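Local coordinates for chain length determinant protein (Shigella flexneri, PDB 4ZM5) that regulates the chain length of the lipopolysaccharide O antigen, probably as a polysaccharide co-polymerase whose periplasmic domains assemble side by side, at residues B[54-59]-B[99-104]; B[104-109]-B[225-230]; B[21-26]-B[114-119]; B[144-149]-B[171-176]. The protein carries 1 engineered substitution. All coordinates share one frame; numbering follows the deposited sequence.

Contact 1 (B[54-59]-B[99-104]); sequences SALPET and AQYIQQ. Engineered in segment 54-59: Pro57 (natural residue Ala).
Tyr101, the aromatic partner of Leu56, has its OH hydrogen-bonded to Glu67 OE2, which ties the far end of the ring to a residue just ahead of strand 68-73. The nearer parts of the tyrosine meet the leucine. Leu56 sends a single branch across: its CD1 lies 3.6 Å from Tyr101 CD1 and 3.8 Å from Tyr101 CB, touching the root of the ring rather than its hydroxyl end, and coming at a slant to the ring plane. In both residues CG is anti to the carbonyl carbon (chi1 -53° for Leu56 and -75° for Tyr101), which aims each side chain into the gap between helix 55-61 and the long helix 91-159. One turn further along the long helix, the extended side chain of Gln104 brings OE1 to 4.1 Å from Leu56 CD1, a loose contact at the margin. Leu69 of strand 68-73 touches both Leu56 and Tyr101, joining the two helices to the sheet of the base domain. The engineered Pro57 sits in the first turn of its helix and rests on Leu69 and Ile71, while Ala55, Glu58 and Thr59 pack on Met231 of a neighbouring subunit. With 110 Å² buried, the meeting of the segments is small and dispersive; the polar end of the ring is held by Glu67, while its contact with Leu56 is apolar.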
loop_
_atom_site.group_PDB
_atom_site.type_symbol
_atom_site.label_atom_id
_atom_site.label_comp_id
_atom_site.label_asym_id
_atom_site.label_seq_id
_atom_site.Cartn_x
_atom_site.Cartn_y
_atom_site.Cartn_z
ATOM N N SER B 54 -9.994 20.157 16.070
ATOM C CA SER B 54 -10.555 19.828 17.377
ATOM C C SER B 54 -9.747 20.437 18.540
ATOM O O SER B 54 -10.293 20.561 19.644
ATOM C CB SER B 54 -10.680 18.318 17.545
ATOM O OG SER B 54 -9.408 17.711 17.676
ATOM N N ALA B 55 -8.478 20.844 18.297
ATOM C CA ALA B 55 -7.664 21.487 19.328
ATOM C C ALA B 55 -8.171 22.931 19.621
ATOM O O ALA B 55 -8.158 23.379 20.779
ATOM C CB ALA B 55 -6.203 21.502 18.901
ATOM N N LEU B 56 -8.636 23.632 18.565
ATOM C CA LEU B 56 -9.125 25.019 18.607
ATOM C C LEU B 56 -10.341 25.185 19.554
ATOM O O LEU B 56 -10.247 26.053 20.417
ATOM C CB LEU B 56 -9.470 25.576 17.204
ATOM C CG LEU B 56 -8.464 25.540 16.027
ATOM C CD1 LEU B 56 -8.651 26.719 15.153
ATOM C CD2 LEU B 56 -7.002 25.391 16.460
ATOM N N PRO B 57 -11.427 24.360 19.508
ATOM C CA PRO B 57 -12.523 24.540 20.471
ATOM C C PRO B 57 -12.037 24.568 21.919
ATOM O O PRO B 57 -12.485 25.417 22.681
ATOM C CB PRO B 57 -13.418 23.326 20.204
ATOM C CG PRO B 57 -13.211 23.019 18.780
ATOM C CD PRO B 57 -11.751 23.261 18.569
ATOM N N GLU B 58 -11.078 23.694 22.267
ATOM C CA GLU B 58 -10.480 23.590 23.602
ATOM C C GLU B 58 -9.605 24.788 23.956
ATOM O O GLU B 58 -9.721 25.303 25.073
ATOM C CB GLU B 58 -9.641 22.309 23.727
ATOM C CG GLU B 58 -10.461 21.028 23.671
ATOM C CD GLU B 58 -11.325 20.689 24.873
ATOM O OE1 GLU B 58 -11.224 21.364 25.923
ATOM O OE2 GLU B 58 -12.084 19.702 24.768
ATOM N N THR B 59 -8.705 25.196 23.036
ATOM C CA THR B 59 -7.768 26.311 23.226
ATOM C C THR B 59 -8.514 27.663 23.309
ATOM O O THR B 59 -8.182 28.502 24.148
ATOM C CB THR B 59 -6.739 26.272 22.091
ATOM O OG1 THR B 59 -5.914 25.132 22.273
ATOM C CG2 THR B 59 -5.889 27.512 21.997
ATOM N N ALA B 99 -13.243 31.706 8.746
ATOM C CA ALA B 99 -12.387 31.483 7.577
ATOM C C ALA B 99 -10.906 31.486 7.969
ATOM O O ALA B 99 -10.154 30.638 7.485
ATOM C CB ALA B 99 -12.659 32.530 6.519
ATOM N N GLN B 100 -10.500 32.391 8.893
ATOM C CA GLN B 100 -9.120 32.496 9.381
ATOM C C GLN B 100 -8.723 31.220 10.116
ATOM O O GLN B 100 -7.658 30.670 9.829
ATOM C CB GLN B 100 -8.928 33.730 10.289
ATOM C CG GLN B 100 -8.786 35.047 9.529
ATOM C CD GLN B 100 -8.683 36.239 10.460
ATOM O OE1 GLN B 100 -7.647 36.476 11.102
ATOM N NE2 GLN B 100 -9.746 37.032 10.538
ATOM N N TYR B 101 -9.587 30.726 11.024
ATOM C CA TYR B 101 -9.326 29.512 11.791
ATOM C C TYR B 101 -9.260 28.282 10.866
ATOM O O TYR B 101 -8.446 27.394 11.107
ATOM C CB TYR B 101 -10.364 29.321 12.919
ATOM C CG TYR B 101 -10.169 30.238 14.120
ATOM C CD1 TYR B 101 -8.937 30.322 14.767
ATOM C CD2 TYR B 101 -11.231 30.997 14.631
ATOM C CE1 TYR B 101 -8.752 31.168 15.869
ATOM C CE2 TYR B 101 -11.060 31.837 15.738
ATOM C CZ TYR B 101 -9.821 31.922 16.353
ATOM O OH TYR B 101 -9.662 32.767 17.431
ATOM N N ILE B 102 -10.061 28.253 9.794
ATOM C CA ILE B 102 -10.037 27.160 8.816
ATOM C C ILE B 102 -8.699 27.204 8.053
ATOM O O ILE B 102 -8.105 26.149 7.834
ATOM C CB ILE B 102 -11.273 27.198 7.864
ATOM C CG1 ILE B 102 -12.569 26.867 8.646
ATOM C CG2 ILE B 102 -11.100 26.240 6.667
ATOM C CD1 ILE B 102 -13.895 27.077 7.873
ATOM N N GLN B 103 -8.217 28.421 7.690
ATOM C CA GLN B 103 -6.944 28.636 6.980
ATOM C C GLN B 103 -5.740 28.250 7.851
ATOM O O GLN B 103 -4.781 27.652 7.354
ATOM C CB GLN B 103 -6.805 30.101 6.516
ATOM C CG GLN B 103 -5.699 30.335 5.467
ATOM C CD GLN B 103 -5.821 29.418 4.265
ATOM O OE1 GLN B 103 -6.855 29.380 3.575
ATOM N NE2 GLN B 103 -4.780 28.627 4.015
ATOM N N GLN B 104 -5.801 28.610 9.136
ATOM C CA GLN B 104 -4.804 28.323 10.163
ATOM C C GLN B 104 -4.577 26.804 10.270
ATOM O O GLN B 104 -3.433 26.346 10.261
ATOM C CB GLN B 104 -5.307 28.904 11.498
ATOM C CG GLN B 104 -4.266 29.036 12.580
ATOM C CD GLN B 104 -4.871 29.571 13.859
ATOM O OE1 GLN B 104 -5.092 28.816 14.814
ATOM N NE2 GLN B 104 -5.150 30.882 13.912
#

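Contact 2 (B[104-109]-B[225-230]); sequences QVDDKV and HAYRYV
Asp106 reaches across to Tyr227 with its whole side chain. Its CB lies 4.2 Å from both CE1 and OH of the tyrosine, at the limit of contact, and CG is only slightly closer. The real approach is made by OD1, which comes to 3.2 Å from Tyr227 CE1, at the edge of the ring and near its plane, whereas Tyr227 OH stays 3.8 Å from Asp106 OD1. The oxygen therefore faces a ring C-H, probably weakly favourable if the carboxylate is charged. Carboxylate and ring are set almost perpendicular, their planes 88° apart. OD2, the other oxygen, takes a weak hydrogen bond from Gln103 NE2 on the same helix. CG of Asp106 is anti to the backbone N (chi1 178°), which extends the carboxylate toward the tyrosine.

The contact brings the long helix 91-159 against the end of the α/β base domain, where 228-229, antiparallel to 6-13, is the outermost strand on one side of this chain's sheet. Tyr227 lies just before that strand and also packs on Ile12, while its ring meets Phe49 of helix 38-53. Tyr227 CE2 stands 3.7 Å above the plane of the Tyr229 ring, displaced toward the rim. One turn along the helix from Asp106, Val109 adds an apolar touch: its CG1 meets Ala226 CB at 3.7 Å, and Ala52 of helix 38-53 packs on the same valine.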
loop_
_atom_site.group_PDB
_atom_site.type_symbol
_atom_site.label_atom_id
_atom_site.label_comp_id
_atom_site.label_asym_id
_atom_site.label_seq_id
_atom_site.Cartn_x
_atom_site.Cartn_y
_atom_site.Cartn_z
ATOM N N GLN B 104 -5.801 28.610 9.136
ATOM C CA GLN B 104 -4.804 28.323 10.163
ATOM C C GLN B 104 -4.577 26.804 10.270
ATOM O O GLN B 104 -3.433 26.346 10.261
ATOM C CB GLN B 104 -5.307 28.904 11.498
ATOM C CG GLN B 104 -4.266 29.036 12.580
ATOM C CD GLN B 104 -4.871 29.571 13.859
ATOM O OE1 GLN B 104 -5.092 28.816 14.814
ATOM N NE2 GLN B 104 -5.150 30.882 13.912
ATOM N N VAL B 105 -5.689 26.035 10.352
ATOM C CA VAL B 105 -5.717 24.568 10.433
ATOM C C VAL B 105 -5.193 24.003 9.102
ATOM O O VAL B 105 -4.340 23.123 9.120
ATOM C CB VAL B 105 -7.138 24.027 10.805
ATOM C CG1 VAL B 105 -7.210 22.508 10.715
ATOM C CG2 VAL B 105 -7.548 24.487 12.202
ATOM N N ASP B 106 -5.663 24.556 7.969
ATOM C CA ASP B 106 -5.264 24.160 6.621
ATOM C C ASP B 106 -3.721 24.239 6.461
ATOM O O ASP B 106 -3.121 23.311 5.919
ATOM C CB ASP B 106 -6.001 25.016 5.570
ATOM C CG ASP B 106 -5.631 24.719 4.133
ATOM O OD1 ASP B 106 -6.165 23.733 3.574
ATOM O OD2 ASP B 106 -4.774 25.448 3.580
ATOM N N ASP B 107 -3.091 25.295 7.010
ATOM C CA ASP B 107 -1.642 25.488 6.966
ATOM C C ASP B 107 -0.908 24.445 7.817
ATOM O O ASP B 107 0.085 23.879 7.349
ATOM C CB ASP B 107 -1.247 26.910 7.420
ATOM C CG ASP B 107 -1.752 28.029 6.530
ATOM O OD1 ASP B 107 -1.983 27.773 5.318
ATOM O OD2 ASP B 107 -1.921 29.164 7.042
ATOM N N LYS B 108 -1.390 24.188 9.050
ATOM C CA LYS B 108 -0.793 23.212 9.959
ATOM C C LYS B 108 -0.853 21.801 9.352
ATOM O O LYS B 108 0.138 21.067 9.423
ATOM C CB LYS B 108 -1.493 23.246 11.336
ATOM C CG LYS B 108 -0.863 22.308 12.369
ATOM C CD LYS B 108 -1.400 22.511 13.781
ATOM C CE LYS B 108 -0.803 21.535 14.781
ATOM N NZ LYS B 108 0.688 21.615 14.883
ATOM N N VAL B 109 -1.995 21.454 8.721
ATOM C CA VAL B 109 -2.255 20.152 8.102
ATOM C C VAL B 109 -1.371 19.982 6.875
ATOM O O VAL B 109 -0.794 18.907 6.705
ATOM C CB VAL B 109 -3.767 19.947 7.809
ATOM C CG1 VAL B 109 -4.048 18.666 7.018
ATOM C CG2 VAL B 109 -4.536 19.926 9.114
ATOM N N HIS B 225 -5.246 18.655 -1.092
ATOM C CA HIS B 225 -6.396 19.216 -0.383
ATOM C C HIS B 225 -6.792 18.235 0.719
ATOM O O HIS B 225 -6.888 17.049 0.459
ATOM C CB HIS B 225 -7.563 19.459 -1.384
ATOM C CG HIS B 225 -7.166 20.215 -2.632
ATOM N ND1 HIS B 225 -7.364 21.584 -2.745
ATOM C CD2 HIS B 225 -6.571 19.769 -3.767
ATOM C CE1 HIS B 225 -6.881 21.921 -3.933
ATOM N NE2 HIS B 225 -6.402 20.862 -4.587
ATOM N N ALA B 226 -6.929 18.695 1.953
ATOM C CA ALA B 226 -7.308 17.798 3.058
ATOM C C ALA B 226 -8.846 17.817 3.280
ATOM O O ALA B 226 -9.384 17.018 4.043
ATOM C CB ALA B 226 -6.560 18.178 4.329
ATOM N N TYR B 227 -9.539 18.708 2.571
ATOM C CA TYR B 227 -10.983 18.845 2.652
ATOM C C TYR B 227 -11.548 19.462 1.377
ATOM O O TYR B 227 -10.803 19.850 0.474
ATOM C CB TYR B 227 -11.396 19.684 3.888
ATOM C CG TYR B 227 -10.952 21.131 3.821
ATOM C CD1 TYR B 227 -9.649 21.496 4.150
ATOM C CD2 TYR B 227 -11.834 22.135 3.428
ATOM C CE1 TYR B 227 -9.229 22.819 4.068
ATOM C CE2 TYR B 227 -11.428 23.462 3.354
ATOM C CZ TYR B 227 -10.121 23.800 3.682
ATOM O OH TYR B 227 -9.697 25.104 3.612
ATOM N N ARG B 228 -12.878 19.536 1.324
ATOM C CA ARG B 228 -13.681 20.104 0.260
ATOM C C ARG B 228 -14.815 20.837 0.934
ATOM O O ARG B 228 -15.397 20.310 1.888
ATOM C CB ARG B 228 -14.189 18.990 -0.670
ATOM C CG ARG B 228 -15.210 19.454 -1.679
ATOM C CD ARG B 228 -15.661 18.352 -2.604
ATOM N NE ARG B 228 -16.681 17.470 -2.040
ATOM C CZ ARG B 228 -17.979 17.756 -1.940
ATOM N NH1 ARG B 228 -18.433 18.958 -2.291
ATOM N NH2 ARG B 228 -18.827 16.852 -1.484
ATOM N N TYR B 229 -15.113 22.064 0.491
ATOM C CA TYR B 229 -16.218 22.798 1.079
ATOM C C TYR B 229 -17.518 22.334 0.493
ATOM O O TYR B 229 -17.637 22.165 -0.719
ATOM C CB TYR B 229 -16.106 24.313 0.852
ATOM C CG TYR B 229 -15.178 25.073 1.772
ATOM C CD1 TYR B 229 -15.511 25.293 3.108
ATOM C CD2 TYR B 229 -14.034 25.698 1.276
ATOM C CE1 TYR B 229 -14.686 26.051 3.944
ATOM C CE2 TYR B 229 -13.202 26.451 2.103
ATOM C CZ TYR B 229 -13.537 26.632 3.430
ATOM O OH TYR B 229 -12.722 27.400 4.213
ATOM N N VAL B 230 -18.495 22.143 1.360
ATOM C CA VAL B 230 -19.867 21.873 0.993
ATOM C C VAL B 230 -20.517 23.263 0.996
ATOM O O VAL B 230 -21.272 23.610 0.079
ATOM C CB VAL B 230 -20.544 20.848 1.942
ATOM C CG1 VAL B 230 -22.048 20.813 1.725
ATOM C CG2 VAL B 230 -19.962 19.464 1.763
#

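Contact 3 (B[21-26]-B[114-119]); sequences AGYNNA and EKDLKD
The ring of Tyr23 and the carboxylate of Asp116 lie nearly in one plane, 17° apart, although the two side chains run at about a right angle to each other. The phenol hydroxyl points straight at the acid: Tyr23 OH is 2.6 Å from Asp116 OD2, and Tyr23 CZ is 4.0 Å from the same oxygen, which places OD2 almost on the extension of the C-O bond. A hydroxyl proton, bent away from that line, cannot aim well at OD2, and the close pair does not qualify as a hydrogen bond. In Tyr23 CG is anti to the backbone N (chi1 -161°), a setting that sends the hydroxyl across the gap between helix 17-31 and the long helix 91-159.

That gap is wide. The axes of the two short helical segments approach to 12.1 Å and run roughly parallel, at 24°. About one turn further along helix 17-31, Ala26 CB meets one branch of Leu117, CD1, at 4.1 Å. Leu117 also packs on Met27 and Ile30 of helix 17-31 and on Phe219, while Tyr23 touches Leu41 of helix 38-53 and Ile224; the base domain and the long helix thus share an apolar centre with a polar flank. Nearby, Lys115 forms a salt bridge with Asp119, one turn further along the same helix, and another with Asp16 of a second subunit.

Arg48 forms a long, weak ion pair with Asp116 OD1 and may temper the negative charge. The chemistry is therefore a close but poorly angled polar pair beside a loose leucine-alanine touch, neither of which supplies a well-directed bond between the segments.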
loop_
_atom_site.group_PDB
_atom_site.type_symbol
_atom_site.label_atom_id
_atom_site.label_comp_id
_atom_site.label_asym_id
_atom_site.label_seq_id
_atom_site.Cartn_x
_atom_site.Cartn_y
_atom_site.Cartn_z
ATOM N N ALA B 21 -5.828 12.952 -6.303
ATOM C CA ALA B 21 -5.120 12.205 -7.349
ATOM C C ALA B 21 -3.570 12.184 -7.176
ATOM O O ALA B 21 -2.977 11.104 -7.256
ATOM C CB ALA B 21 -5.485 12.761 -8.706
ATOM N N GLY B 22 -2.970 13.348 -6.884
ATOM C CA GLY B 22 -1.536 13.534 -6.659
ATOM C C GLY B 22 -0.989 12.802 -5.447
ATOM O O GLY B 22 0.028 12.115 -5.550
ATOM N N TYR B 23 -1.658 12.949 -4.282
ATOM C CA TYR B 23 -1.274 12.266 -3.043
ATOM C C TYR B 23 -1.460 10.757 -3.212
ATOM O O TYR B 23 -0.610 9.988 -2.780
ATOM C CB TYR B 23 -2.099 12.779 -1.828
ATOM C CG TYR B 23 -1.465 12.479 -0.483
ATOM C CD1 TYR B 23 -0.336 13.174 -0.051
ATOM C CD2 TYR B 23 -1.988 11.497 0.355
ATOM C CE1 TYR B 23 0.280 12.880 1.163
ATOM C CE2 TYR B 23 -1.396 11.210 1.593
ATOM C CZ TYR B 23 -0.261 11.912 1.994
ATOM O OH TYR B 23 0.379 11.652 3.190
ATOM N N ASN B 24 -2.567 10.342 -3.873
ATOM C CA ASN B 24 -2.844 8.929 -4.122
ATOM C C ASN B 24 -1.804 8.355 -5.065
ATOM O O ASN B 24 -1.370 7.219 -4.859
ATOM C CB ASN B 24 -4.262 8.703 -4.656
ATOM C CG ASN B 24 -4.551 7.263 -4.999
ATOM O OD1 ASN B 24 -4.708 6.399 -4.143
ATOM N ND2 ASN B 24 -4.497 6.953 -6.265
ATOM N N ASN B 25 -1.391 9.122 -6.079
ATOM C CA ASN B 25 -0.361 8.642 -7.006
ATOM C C ASN B 25 0.973 8.476 -6.266
ATOM O O ASN B 25 1.634 7.456 -6.447
ATOM C CB ASN B 25 -0.204 9.553 -8.229
ATOM C CG ASN B 25 0.911 9.115 -9.126
ATOM O OD1 ASN B 25 0.925 7.987 -9.628
ATOM N ND2 ASN B 25 1.928 9.955 -9.248
ATOM N N ALA B 26 1.336 9.450 -5.409
ATOM C CA ALA B 26 2.552 9.392 -4.610
ATOM C C ALA B 26 2.532 8.163 -3.714
ATOM O O ALA B 26 3.516 7.433 -3.697
ATOM C CB ALA B 26 2.689 10.653 -3.778
ATOM N N GLU B 114 3.394 17.306 4.602
ATOM C CA GLU B 114 4.727 17.424 4.013
ATOM C C GLU B 114 5.683 16.492 4.749
ATOM O O GLU B 114 6.427 15.753 4.103
ATOM C CB GLU B 114 5.208 18.879 4.059
ATOM C CG GLU B 114 6.397 19.165 3.160
ATOM C CD GLU B 114 6.984 20.563 3.230
ATOM O OE1 GLU B 114 6.541 21.366 4.087
ATOM O OE2 GLU B 114 7.908 20.844 2.429
ATOM N N LYS B 115 5.615 16.482 6.101
ATOM C CA LYS B 115 6.426 15.618 6.968
ATOM C C LYS B 115 6.025 14.160 6.776
ATOM O O LYS B 115 6.892 13.303 6.688
ATOM C CB LYS B 115 6.286 16.036 8.445
ATOM C CG LYS B 115 7.231 15.305 9.407
ATOM C CD LYS B 115 6.451 14.774 10.613
ATOM C CE LYS B 115 7.268 13.902 11.532
ATOM N NZ LYS B 115 6.401 13.015 12.361
ATOM N N ASP B 116 4.716 13.894 6.660
ATOM C CA ASP B 116 4.141 12.559 6.451
ATOM C C ASP B 116 4.662 11.949 5.138
ATOM O O ASP B 116 5.103 10.795 5.132
ATOM C CB ASP B 116 2.592 12.640 6.451
ATOM C CG ASP B 116 1.880 11.312 6.564
ATOM O OD1 ASP B 116 2.039 10.637 7.617
ATOM O OD2 ASP B 116 1.107 10.975 5.639
ATOM N N LEU B 117 4.644 12.750 4.043
ATOM C CA LEU B 117 5.113 12.308 2.735
ATOM C C LEU B 117 6.594 11.910 2.801
ATOM O O LEU B 117 6.932 10.826 2.313
ATOM C CB LEU B 117 4.879 13.368 1.645
ATOM C CG LEU B 117 5.420 13.014 0.254
ATOM C CD1 LEU B 117 4.619 11.897 -0.374
ATOM C CD2 LEU B 117 5.453 14.216 -0.647
ATOM N N LYS B 118 7.451 12.732 3.451
ATOM C CA LYS B 118 8.873 12.399 3.523
ATOM C C LYS B 118 9.128 11.160 4.422
ATOM O O LYS B 118 9.993 10.344 4.092
ATOM C CB LYS B 118 9.756 13.611 3.906
ATOM C CG LYS B 118 9.575 14.242 5.285
ATOM C CD LYS B 118 10.170 15.671 5.351
ATOM C CE LYS B 118 11.660 15.753 5.594
ATOM N NZ LYS B 118 12.104 17.169 5.732
ATOM N N ASP B 119 8.314 10.971 5.470
ATOM C CA ASP B 119 8.421 9.816 6.357
ATOM C C ASP B 119 8.068 8.528 5.617
ATOM O O ASP B 119 8.719 7.497 5.818
ATOM C CB ASP B 119 7.499 9.988 7.582
ATOM C CG ASP B 119 7.916 11.006 8.624
ATOM O OD1 ASP B 119 9.095 11.437 8.599
ATOM O OD2 ASP B 119 7.068 11.350 9.489
#

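Contact 4 (B[144-149]-B[171-176]); sequences DLRIRQ and EDVTQD
Arg146 is the first residue of 144-149 to cross to the loop 171-176. Its chain is bent at chi2 (38°), which brings the guanidinium round so that NH2 donates a nearly straight bond to Val173 O at 2.7 Å. That oxygen lies in the guanidinium plane, yet the donor stands well above the carbonyl plane. NH1 is held by Gln149 OE1 at 2.9 Å on the same helix, again in the guanidinium plane, and NE forms a salt bridge with Asp176 OD2 of a neighbouring subunit, so partners on several sides fix the rotation of the group.

Next comes Gln149, which meets Gln175. Gln149 O accepts a hydrogen bond from Gln175 NE2 at 3.0 Å, while CG of Gln149 packs against Gln175 OE1 at 3.5 Å. The two amide planes are 76° apart, and one water bridges them, accepting from Gln149 NE2 and donating to Gln175 OE1.

Lacking regular structure, the loop is thus pinned to the helix through a backbone carbonyl and a glutamine. The site, joined to a neighbouring subunit by the Arg146-Asp176 salt bridge, lies toward the C-terminal end of helix 91-159, consistent with the extended helical arm of Wzz-type proteins.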
loop_
_atom_site.group_PDB
_atom_site.type_symbol
_atom_site.label_atom_id
_atom_site.label_comp_id
_atom_site.label_asym_id
_atom_site.label_seq_id
_atom_site.Cartn_x
_atom_site.Cartn_y
_atom_site.Cartn_z
ATOM N N ASP B 144 27.745 -17.853 -7.918
ATOM C CA ASP B 144 28.877 -18.450 -7.208
ATOM C C ASP B 144 28.803 -19.959 -7.194
ATOM O O ASP B 144 29.832 -20.588 -7.425
ATOM C CB ASP B 144 28.991 -17.915 -5.773
ATOM C CG ASP B 144 29.528 -16.500 -5.698
ATOM O OD1 ASP B 144 29.869 -15.927 -6.775
ATOM O OD2 ASP B 144 29.606 -15.958 -4.573
ATOM N N LEU B 145 27.606 -20.545 -6.960
ATOM C CA LEU B 145 27.410 -22.004 -6.985
ATOM C C LEU B 145 27.768 -22.556 -8.370
ATOM O O LEU B 145 28.580 -23.479 -8.449
ATOM C CB LEU B 145 25.973 -22.372 -6.590
ATOM C CG LEU B 145 25.525 -23.813 -6.835
ATOM C CD1 LEU B 145 26.249 -24.787 -5.918
ATOM C CD2 LEU B 145 24.044 -23.950 -6.682
ATOM N N ARG B 146 27.256 -21.931 -9.440
ATOM C CA ARG B 146 27.510 -22.337 -10.816
ATOM C C ARG B 146 28.994 -22.290 -11.150
ATOM O O ARG B 146 29.475 -23.247 -11.751
ATOM C CB ARG B 146 26.689 -21.516 -11.819
ATOM C CG ARG B 146 26.583 -22.158 -13.223
ATOM C CD ARG B 146 26.440 -23.677 -13.164
ATOM N NE ARG B 146 25.846 -24.238 -14.367
ATOM C CZ ARG B 146 25.224 -25.410 -14.419
ATOM N NH1 ARG B 146 25.126 -26.167 -13.333
ATOM N NH2 ARG B 146 24.688 -25.834 -15.555
ATOM N N ILE B 147 29.733 -21.236 -10.712
ATOM C CA ILE B 147 31.181 -21.144 -10.947
ATOM C C ILE B 147 31.909 -22.294 -10.219
ATOM O O ILE B 147 32.760 -22.923 -10.845
ATOM C CB ILE B 147 31.791 -19.756 -10.611
ATOM C CG1 ILE B 147 31.075 -18.599 -11.379
ATOM C CG2 ILE B 147 33.333 -19.724 -10.846
ATOM C CD1 ILE B 147 31.026 -18.691 -12.985
ATOM N N ARG B 148 31.531 -22.616 -8.948
ATOM C CA ARG B 148 32.112 -23.736 -8.200
ATOM C C ARG B 148 31.882 -25.057 -8.953
ATOM O O ARG B 148 32.824 -25.847 -9.107
ATOM C CB ARG B 148 31.527 -23.806 -6.771
ATOM C CG ARG B 148 32.174 -22.814 -5.805
ATOM C CD ARG B 148 31.808 -23.037 -4.333
ATOM N NE ARG B 148 30.368 -23.215 -4.074
ATOM C CZ ARG B 148 29.516 -22.229 -3.794
ATOM N NH1 ARG B 148 29.937 -20.969 -3.739
ATOM N NH2 ARG B 148 28.235 -22.492 -3.585
ATOM N N GLN B 149 30.647 -25.255 -9.482
ATOM C CA GLN B 149 30.261 -26.437 -10.271
ATOM C C GLN B 149 31.102 -26.565 -11.545
ATOM O O GLN B 149 31.535 -27.668 -11.860
ATOM C CB GLN B 149 28.763 -26.388 -10.631
ATOM C CG GLN B 149 27.874 -26.495 -9.400
ATOM C CD GLN B 149 26.391 -26.541 -9.723
ATOM O OE1 GLN B 149 25.868 -25.770 -10.509
ATOM N NE2 GLN B 149 25.669 -27.440 -9.088
ATOM N N GLU B 171 19.900 -29.771 -23.717
ATOM C CA GLU B 171 18.911 -28.874 -23.105
ATOM C C GLU B 171 19.608 -27.999 -22.035
ATOM O O GLU B 171 19.673 -26.766 -22.161
ATOM C CB GLU B 171 17.750 -29.677 -22.476
ATOM C CG GLU B 171 16.709 -30.163 -23.469
ATOM C CD GLU B 171 15.303 -30.263 -22.907
ATOM O OE1 GLU B 171 15.040 -31.196 -22.111
ATOM O OE2 GLU B 171 14.461 -29.408 -23.268
ATOM N N ASP B 172 20.172 -28.667 -21.016
ATOM C CA ASP B 172 20.870 -28.050 -19.897
ATOM C C ASP B 172 21.977 -28.971 -19.366
ATOM O O ASP B 172 21.919 -30.198 -19.524
ATOM C CB ASP B 172 19.877 -27.708 -18.765
ATOM C CG ASP B 172 19.215 -28.922 -18.137
ATOM O OD1 ASP B 172 19.686 -29.368 -17.061
ATOM O OD2 ASP B 172 18.240 -29.440 -18.729
ATOM N N VAL B 173 22.974 -28.384 -18.727
ATOM C CA VAL B 173 24.025 -29.183 -18.132
ATOM C C VAL B 173 23.874 -29.134 -16.608
ATOM O O VAL B 173 23.382 -28.165 -16.026
ATOM C CB VAL B 173 25.449 -28.818 -18.611
ATOM C CG1 VAL B 173 25.747 -29.464 -19.959
ATOM C CG2 VAL B 173 25.649 -27.308 -18.676
ATOM N N THR B 174 24.209 -30.244 -15.991
ATOM C CA THR B 174 24.188 -30.481 -14.552
ATOM C C THR B 174 25.613 -30.586 -14.087
ATOM O O THR B 174 26.527 -30.599 -14.919
ATOM C CB THR B 174 23.433 -31.783 -14.238
ATOM O OG1 THR B 174 24.220 -32.915 -14.695
ATOM C CG2 THR B 174 21.998 -31.787 -14.785
ATOM N N GLN B 175 25.812 -30.759 -12.778
ATOM C CA GLN B 175 27.119 -30.941 -12.196
ATOM C C GLN B 175 27.859 -32.115 -12.852
ATOM O O GLN B 175 29.070 -32.019 -13.108
ATOM C CB GLN B 175 27.006 -31.152 -10.681
ATOM C CG GLN B 175 28.318 -31.477 -9.986
ATOM C CD GLN B 175 29.318 -30.351 -9.981
ATOM O OE1 GLN B 175 29.434 -29.635 -8.997
ATOM N NE2 GLN B 175 30.088 -30.188 -11.064
ATOM N N ASP B 176 27.110 -33.194 -13.169
ATOM C CA ASP B 176 27.658 -34.405 -13.767
ATOM C C ASP B 176 27.859 -34.306 -15.284
ATOM O O ASP B 176 28.678 -35.047 -15.808
ATOM C CB ASP B 176 26.745 -35.601 -13.439
ATOM C CG ASP B 176 26.483 -35.789 -11.951
ATOM O OD1 ASP B 176 27.454 -35.792 -11.176
ATOM O OD2 ASP B 176 25.308 -35.898 -11.566
HETATM O O HOH W 1 27.041 -29.596 -7.443
#

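Overall arrangement
Helix 91-159 runs through all four contacts, and their spacing traces its length. Contacts 1 and 2 are neighbours, with centres 11 Å apart, and they share Gln104; Leu56 CD1 of contact 1 also packs on Val105 CG2 of contact 2 at 3.9 Å. Contact 3 follows further along, its centre about 15 Å from that of contact 2, and the two cross in the chain order. Contact 4 stands apart, its centre about 70 Å from that of contact 1 and on the opposite side of the chain's centre. A bound magnesium ion lies about 14 Å from the Arg146 side chain of contact 4. Base-domain contacts and the distal contact each touch neighbouring subunits.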